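Local coordinates for protein 3'-5'-exonuclease (Saccharomyces cerevisiae, PDB 3E2V) that probably cuts double-stranded DNA as a magnesium-dependent nuclease of the TatD family, with endonuclease and 3'-5' exonuclease activity, at residues K334-K338 with N339-D343; A288-K291 with Q292-T295; L185-S188 with C189-D192. One frame throughout, in Å; residues are numbered along the deposited sequence.

Contact 1. Residues K334-K338 with N339-D343; sequences KSVKK and NKLAD
A type I beta turn from Lys337 to Lys340 closes the end of strand 334-336 and leads into a short stretch, 341-343, with helical backbone angles. The amide N of Lys340 gives its hydrogen to Lys337 O at 2.9 Å, with an angle of 158° at the hydrogen. A water closes a second link. It gives a hydrogen to Lys338 O at 2.7 Å and accepts one from Ala342 N at 2.9 Å, so it joins the middle of the turn to the residues beyond it.

Val336 forms the apolar side. Its CG2 meets Leu341 CA at 3.9 Å and Leu341 CD1 at 4.0 Å. CG1 of Val336 is anti to the carbonyl carbon (chi1 -66°), which leaves CG2 between the backbone N and the carbonyl carbon, facing Leu341. On the outer side Lys337 runs alongside both Asn339 and Lys340, all pointing the same way. Lys337 CB lies 3.4 Å from Asn339 OD1, and Lys337 CE touches Lys340 CG at 4.0 Å. The two lysine ammonium ends are 5.3 Å apart, NZ to NZ, which is probably tolerable because both residues are exposed.

Strand 334-336 pairs in parallel with strand 351-353. Leu341 packs on Tyr351 and Val353 of that strand and on the loop residues His36 and Asp39. Lys338 makes a cation-pi contact with Tyr35.

Contact 2. Residues A288-K291 with Q292-T295; sequences AVVK and QIPT
Val290 and Ile293 meet with their side chains crossed at a slant, at the end of helix 284-291. Val290 CG2 lies 4.1 Å from Ile293 CD1. The same CD1 also reaches back over the helix, to 3.7 Å from Val290 CA. Ile293 CG1 stands anti to its carbonyl carbon (chi1 -56°), and this swings the branch back along the last turn. Ile293 then faces inward, onto Leu262 of helix 259-268 and onto Ile274 and Val276 of strand 272-276.

Gln292 lies differently. Its chain is extended beyond CG and runs back alongside the helix. CG passes 3.5 Å from Ala288 O, and CB lies 3.4 Å from Val289 O. These are carbon contacts against carbonyl oxygens. Beyond the helix backbone, Gln292 rests on Ala259 and Leu262.

Two backbone bonds hold this geometry. Gln292 N donates to Val289 O at 2.9 Å, and Ile293 N donates to Val290 O at 3.0 Å. Both span three residues, as in a 3-10 turn. The second is the straighter, 155° against 141°.

Lys373 NZ bonds to Lys291 O and Ile293 O, with a weak bond to Thr295 OG1. The chemistry is thus split: apolar groups fasten one side of the helix end to the barrel, while a lysine cation meets backbone oxygens, an arrangement likely to be favoured by the helix dipole.

Contact 3. Residues L185-S188 with C189-D192; sequences LKIS and CLND
Two backbone bonds tie Cys189 and Leu190 to the end of helix 174-187. Cys189 N donates to Lys186 O at 2.9 Å, and Leu190 N donates to Ile187 O at 3.0 Å. The second is nearly straight, 164° at the hydrogen. Ser188 adds a side-chain bond: OG gives its hydrogen to Leu185 O at 2.7 Å. OG stands between the backbone N and the carbonyl carbon (chi1 81°), which folds it back toward the preceding turn. The donor is tilted 24° from the carbonyl plane of Leu185. Arg248 NH1 also bonds to Ser188 OG, so the buried hydroxyl has two partners. With an alanine in place of Ser188 the hydroxyl is gone, and Leu185 O and the Arg248 guanidinium would probably each lose this partner. The ammonium of Lys186 forms salt bridges with Asp223 and Glu183.

The packing is built around the carbonyls. Cys189 CB lies 3.5 Å from Lys186 O, while its SG swings back toward the helix, 4.0 Å from Ser188 OG. Leu190 CB rests 3.4 Å from Ile187 O. Leu190 CD1 reaches Ile187 CA at 4.1 Å. Further out, Ile187 and Leu190 pack on Tyr142 of helix 132-149, and Leu185 packs on Ile213, Leu214 and Phe217 of helix 207-219.

Residues 187-190 form a type I beta turn. Asn191 follows as the N-cap of helix 192-195, with OD1 bonded to Leu194 N. The arrangement is a helix end running through a turn into a new capped helix, on the connection between barrel strands 156-165 and 199-204.

The three contacts lie at separate places in the chain, in the order 3, 2, 1, without touching. Contacts 2 and 3 lie at the C-terminal end of a helix that leads on toward a barrel strand; their centres are about 31 Å apart. Contact 1 instead lies at the end of a strand of the small two-stranded sheet, away from the metal site. Its centre is about 45 Å from contact 3's, across the chain's centre, and about 37 Å from contact 2's. The side chain of Ile293 is about 12 Å from that of His253, a magnesium ligand, and Leu185's about 11 Å from that of Glu161, a magnesium-binding residue with no magnesium bound in this model.

Contact 1. Residues K334-K338 with N339-D343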
loop_
_atom_site.group_PDB
_atom_site.type_symbol
_atom_site.label_atom_id
_atom_site.label_comp_id
_atom_site.label_asym_id
_atom_site.label_seq_id
_atom_site.Cartn_x
_atom_site.Cartn_y
_atom_site.Cartn_z
ATOM N N LYS A 334 15.148 19.991 8.262
ATOM C CA LYS A 334 14.905 20.319 9.666
ATOM C C LYS A 334 13.502 19.852 10.032
ATOM O O LYS A 334 12.583 20.029 9.239
ATOM C CB LYS A 334 14.993 21.831 9.903
ATOM C CG LYS A 334 14.821 22.254 11.373
ATOM C CD LYS A 334 15.890 21.639 12.259
ATOM C CE LYS A 334 15.631 21.826 13.749
ATOM N NZ LYS A 334 16.531 20.907 14.523
ATOM N N SER A 335 13.356 19.272 11.220
ATOM C CA SER A 335 12.097 18.704 11.709
ATOM C C SER A 335 11.673 19.494 12.938
ATOM O O SER A 335 12.469 19.676 13.860
ATOM C CB SER A 335 12.323 17.237 12.073
ATOM O OG SER A 335 11.136 16.566 12.452
ATOM N N VAL A 336 10.437 19.993 12.940
ATOM C CA VAL A 336 9.909 20.779 14.068
ATOM C C VAL A 336 8.642 20.140 14.620
ATOM O O VAL A 336 7.993 19.328 13.946
ATOM C CB VAL A 336 9.596 22.236 13.658
ATOM C CG1 VAL A 336 10.869 23.005 13.291
ATOM C CG2 VAL A 336 8.585 22.293 12.507
ATOM N N LYS A 337 8.257 20.512 15.840
ATOM C CA LYS A 337 7.010 20.001 16.412
ATOM C C LYS A 337 5.825 20.519 15.582
ATOM O O LYS A 337 5.919 21.567 14.933
ATOM C CB LYS A 337 6.855 20.414 17.884
ATOM C CG LYS A 337 7.999 19.950 18.805
ATOM C CD LYS A 337 7.904 20.571 20.219
ATOM C CE LYS A 337 7.988 22.121 20.205
ATOM N NZ LYS A 337 9.367 22.756 20.236
ATOM N N LYS A 338 4.721 19.776 15.589
ATOM C CA LYS A 338 3.565 20.132 14.749
ATOM C C LYS A 338 3.040 21.565 14.975
ATOM O O LYS A 338 2.554 22.194 14.043
ATOM C CB LYS A 338 2.438 19.105 14.914
ATOM C CG LYS A 338 1.976 18.940 16.362
ATOM C CD LYS A 338 0.884 17.898 16.481
ATOM C CE LYS A 338 0.456 17.704 17.934
ATOM N NZ LYS A 338 1.475 17.000 18.739
ATOM N N ASN A 339 3.163 22.076 16.199
ATOM C CA ASN A 339 2.696 23.436 16.497
ATOM C C ASN A 339 3.670 24.543 16.077
ATOM O O ASN A 339 3.369 25.736 16.221
ATOM C CB ASN A 339 2.343 23.581 17.985
ATOM C CG ASN A 339 3.548 23.420 18.893
ATOM O OD1 ASN A 339 4.426 22.600 18.642
ATOM N ND2 ASN A 339 3.578 24.187 19.974
ATOM N N LYS A 340 4.824 24.149 15.538
ATOM C CA LYS A 340 5.857 25.084 15.089
ATOM C C LYS A 340 6.000 25.150 13.571
ATOM O O LYS A 340 6.751 25.976 13.056
ATOM C CB LYS A 340 7.216 24.722 15.721
ATOM C CG LYS A 340 7.230 24.732 17.247
ATOM C CD LYS A 340 6.987 26.123 17.797
ATOM C CE LYS A 340 7.085 26.121 19.307
ATOM N NZ LYS A 340 7.000 27.512 19.821
ATOM N N LEU A 341 5.273 24.296 12.845
ATOM C CA LEU A 341 5.426 24.233 11.395
ATOM C C LEU A 341 4.814 25.449 10.675
ATOM O O LEU A 341 5.386 25.965 9.720
ATOM C CB LEU A 341 4.837 22.938 10.832
ATOM C CG LEU A 341 5.089 22.807 9.334
ATOM C CD1 LEU A 341 6.579 22.569 9.064
ATOM C CD2 LEU A 341 4.271 21.737 8.701
ATOM N N ALA A 342 3.637 25.888 11.120
ATOM C CA ALA A 342 2.887 26.866 10.343
ATOM C C ALA A 342 3.688 28.144 10.043
ATOM O O ALA A 342 3.673 28.632 8.921
ATOM C CB ALA A 342 1.576 27.186 11.018
ATOM N N ASP A 343 4.406 28.652 11.041
ATOM C CA ASP A 343 5.199 29.869 10.870
ATOM C C ASP A 343 6.326 29.689 9.851
ATOM O O ASP A 343 6.827 30.673 9.296
ATOM C CB ASP A 343 5.742 30.342 12.227
ATOM C CG ASP A 343 6.374 31.731 12.171
ATOM O OD1 ASP A 343 6.025 32.560 11.296
ATOM O OD2 ASP A 343 7.239 31.997 13.029
HETATM O O HOH W 1 2.117 24.756 13.289
#

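Contact 2. Residues A288-K291 with Q292-T295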
loop_
_atom_site.group_PDB
_atom_site.type_symbol
_atom_site.label_atom_id
_atom_site.label_comp_id
_atom_site.label_asym_id
_atom_site.label_seq_id
_atom_site.Cartn_x
_atom_site.Cartn_y
_atom_site.Cartn_z
ATOM N N ALA A 288 16.401 -10.161 9.719
ATOM C CA ALA A 288 16.751 -11.519 9.276
ATOM C C ALA A 288 15.772 -12.018 8.229
ATOM O O ALA A 288 16.151 -12.727 7.291
ATOM C CB ALA A 288 16.780 -12.471 10.462
ATOM N N VAL A 289 14.510 -11.656 8.403
ATOM C CA VAL A 289 13.480 -12.052 7.451
ATOM C C VAL A 289 13.687 -11.290 6.145
ATOM O O VAL A 289 13.683 -11.894 5.072
ATOM C CB VAL A 289 12.060 -11.826 8.017
ATOM C CG1 VAL A 289 11.013 -12.164 6.965
ATOM C CG2 VAL A 289 11.824 -12.689 9.253
ATOM N N VAL A 290 13.889 -9.973 6.221
ATOM C CA VAL A 290 14.149 -9.162 5.022
ATOM C C VAL A 290 15.347 -9.681 4.213
ATOM O O VAL A 290 15.310 -9.680 2.973
ATOM C CB VAL A 290 14.277 -7.660 5.399
ATOM C CG1 VAL A 290 14.903 -6.837 4.289
ATOM C CG2 VAL A 290 12.907 -7.124 5.744
ATOM N N LYS A 291 16.380 -10.165 4.900
ATOM C CA LYS A 291 17.573 -10.677 4.215
ATOM C C LYS A 291 17.214 -11.847 3.294
ATOM O O LYS A 291 17.888 -12.054 2.284
ATOM C CB LYS A 291 18.651 -11.092 5.222
ATOM C CG LYS A 291 20.014 -11.338 4.589
ATOM C CD LYS A 291 21.093 -11.494 5.644
ATOM C CE LYS A 291 22.437 -11.790 5.010
ATOM N NZ LYS A 291 23.474 -12.079 6.050
ATOM N N GLN A 292 16.147 -12.576 3.639
ATOM C CA GLN A 292 15.711 -13.753 2.874
ATOM C C GLN A 292 14.790 -13.443 1.696
ATOM O O GLN A 292 14.478 -14.333 0.898
ATOM C CB GLN A 292 15.030 -14.774 3.787
ATOM C CG GLN A 292 15.952 -15.327 4.884
ATOM C CD GLN A 292 15.201 -16.097 5.943
ATOM O OE1 GLN A 292 14.111 -15.703 6.362
ATOM N NE2 GLN A 292 15.793 -17.196 6.406
ATOM N N ILE A 293 14.339 -12.196 1.582
ATOM C CA ILE A 293 13.513 -11.825 0.427
ATOM C C ILE A 293 14.391 -11.743 -0.831
ATOM O O ILE A 293 15.360 -10.982 -0.854
ATOM C CB ILE A 293 12.835 -10.451 0.614
ATOM C CG1 ILE A 293 11.989 -10.408 1.895
ATOM C CG2 ILE A 293 11.955 -10.137 -0.613
ATOM C CD1 ILE A 293 11.587 -8.982 2.326
ATOM N N PRO A 294 14.063 -12.503 -1.890
ATOM C CA PRO A 294 14.873 -12.356 -3.115
ATOM C C PRO A 294 14.906 -10.899 -3.565
ATOM O O PRO A 294 13.863 -10.235 -3.630
ATOM C CB PRO A 294 14.130 -13.219 -4.130
ATOM C CG PRO A 294 13.457 -14.298 -3.261
ATOM C CD PRO A 294 12.989 -13.505 -2.055
ATOM N N THR A 295 16.104 -10.394 -3.854
ATOM C CA THR A 295 16.273 -8.957 -4.063
ATOM C C THR A 295 15.381 -8.392 -5.174
ATOM O O THR A 295 14.844 -7.289 -5.032
ATOM C CB THR A 295 17.765 -8.628 -4.270
ATOM O OG1 THR A 295 18.468 -9.005 -3.082
ATOM C CG2 THR A 295 17.977 -7.133 -4.550
#

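Contact 3. Residues L185-S188 with C189-D192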
loop_
_atom_site.group_PDB
_atom_site.type_symbol
_atom_site.label_atom_id
_atom_site.label_comp_id
_atom_site.label_asym_id
_atom_site.label_seq_id
_atom_site.Cartn_x
_atom_site.Cartn_y
_atom_site.Cartn_z
ATOM N N LEU A 185 -11.447 -9.705 -5.070
ATOM C CA LEU A 185 -10.597 -10.450 -5.981
ATOM C C LEU A 185 -11.375 -10.854 -7.230
ATOM O O LEU A 185 -10.851 -10.789 -8.332
ATOM C CB LEU A 185 -9.976 -11.669 -5.297
ATOM C CG LEU A 185 -8.917 -11.348 -4.240
ATOM C CD1 LEU A 185 -8.566 -12.624 -3.511
ATOM C CD2 LEU A 185 -7.666 -10.690 -4.862
ATOM N N LYS A 186 -12.627 -11.254 -7.049
ATOM C CA LYS A 186 -13.434 -11.628 -8.213
ATOM C C LYS A 186 -13.634 -10.435 -9.146
ATOM O O LYS A 186 -13.458 -10.535 -10.358
ATOM C CB LYS A 186 -14.783 -12.178 -7.776
ATOM C CG LYS A 186 -14.738 -13.558 -7.135
ATOM C CD LYS A 186 -16.134 -13.931 -6.641
ATOM C CE LYS A 186 -16.136 -15.261 -5.901
ATOM N NZ LYS A 186 -17.492 -15.507 -5.281
ATOM N N ILE A 187 -13.996 -9.302 -8.571
ATOM C CA ILE A 187 -14.184 -8.081 -9.359
ATOM C C ILE A 187 -12.935 -7.741 -10.153
ATOM O O ILE A 187 -13.020 -7.353 -11.315
ATOM C CB ILE A 187 -14.607 -6.888 -8.456
ATOM C CG1 ILE A 187 -16.098 -6.988 -8.135
ATOM C CG2 ILE A 187 -14.246 -5.537 -9.098
ATOM C CD1 ILE A 187 -16.507 -6.016 -7.050
ATOM N N SER A 188 -11.770 -7.937 -9.543
ATOM C CA SER A 188 -10.496 -7.597 -10.180
ATOM C C SER A 188 -10.184 -8.491 -11.388
ATOM O O SER A 188 -9.223 -8.243 -12.117
ATOM C CB SER A 188 -9.356 -7.698 -9.163
ATOM O OG SER A 188 -8.924 -9.041 -8.986
ATOM N N CYS A 189 -10.970 -9.563 -11.531
ATOM C CA CYS A 189 -10.856 -10.526 -12.648
ATOM C C CYS A 189 -11.982 -10.432 -13.678
ATOM O O CYS A 189 -11.994 -11.197 -14.655
ATOM C CB CYS A 189 -10.815 -11.983 -12.123
ATOM S SG CYS A 189 -9.400 -12.383 -11.086
ATOM N N LEU A 190 -12.922 -9.509 -13.470
ATOM C CA LEU A 190 -14.194 -9.539 -14.225
ATOM C C LEU A 190 -14.099 -9.181 -15.693
ATOM O O LEU A 190 -14.971 -9.563 -16.495
ATOM C CB LEU A 190 -15.237 -8.645 -13.572
ATOM C CG LEU A 190 -16.127 -9.339 -12.544
ATOM C CD1 LEU A 190 -17.221 -8.393 -12.101
ATOM C CD2 LEU A 190 -16.739 -10.661 -13.034
ATOM N N ASN A 191 -13.077 -8.421 -16.052
ATOM C CA ASN A 191 -12.857 -8.070 -17.449
ATOM C C ASN A 191 -11.364 -8.015 -17.749
ATOM O O ASN A 191 -10.541 -8.027 -16.818
ATOM C CB ASN A 191 -13.606 -6.773 -17.810
ATOM C CG ASN A 191 -13.065 -5.543 -17.083
ATOM O OD1 ASN A 191 -11.875 -5.242 -17.151
ATOM N ND2 ASN A 191 -13.953 -4.819 -16.404
ATOM N N ASP A 192 -10.997 -7.968 -19.027
ATOM C CA ASP A 192 -9.586 -8.058 -19.411
ATOM C C ASP A 192 -8.720 -6.922 -18.865
ATOM O O ASP A 192 -7.585 -7.148 -18.455
ATOM C CB ASP A 192 -9.419 -8.167 -20.932
ATOM C CG ASP A 192 -9.901 -9.500 -21.488
ATOM O OD1 ASP A 192 -10.176 -10.452 -20.716
ATOM O OD2 ASP A 192 -10.004 -9.598 -22.729
#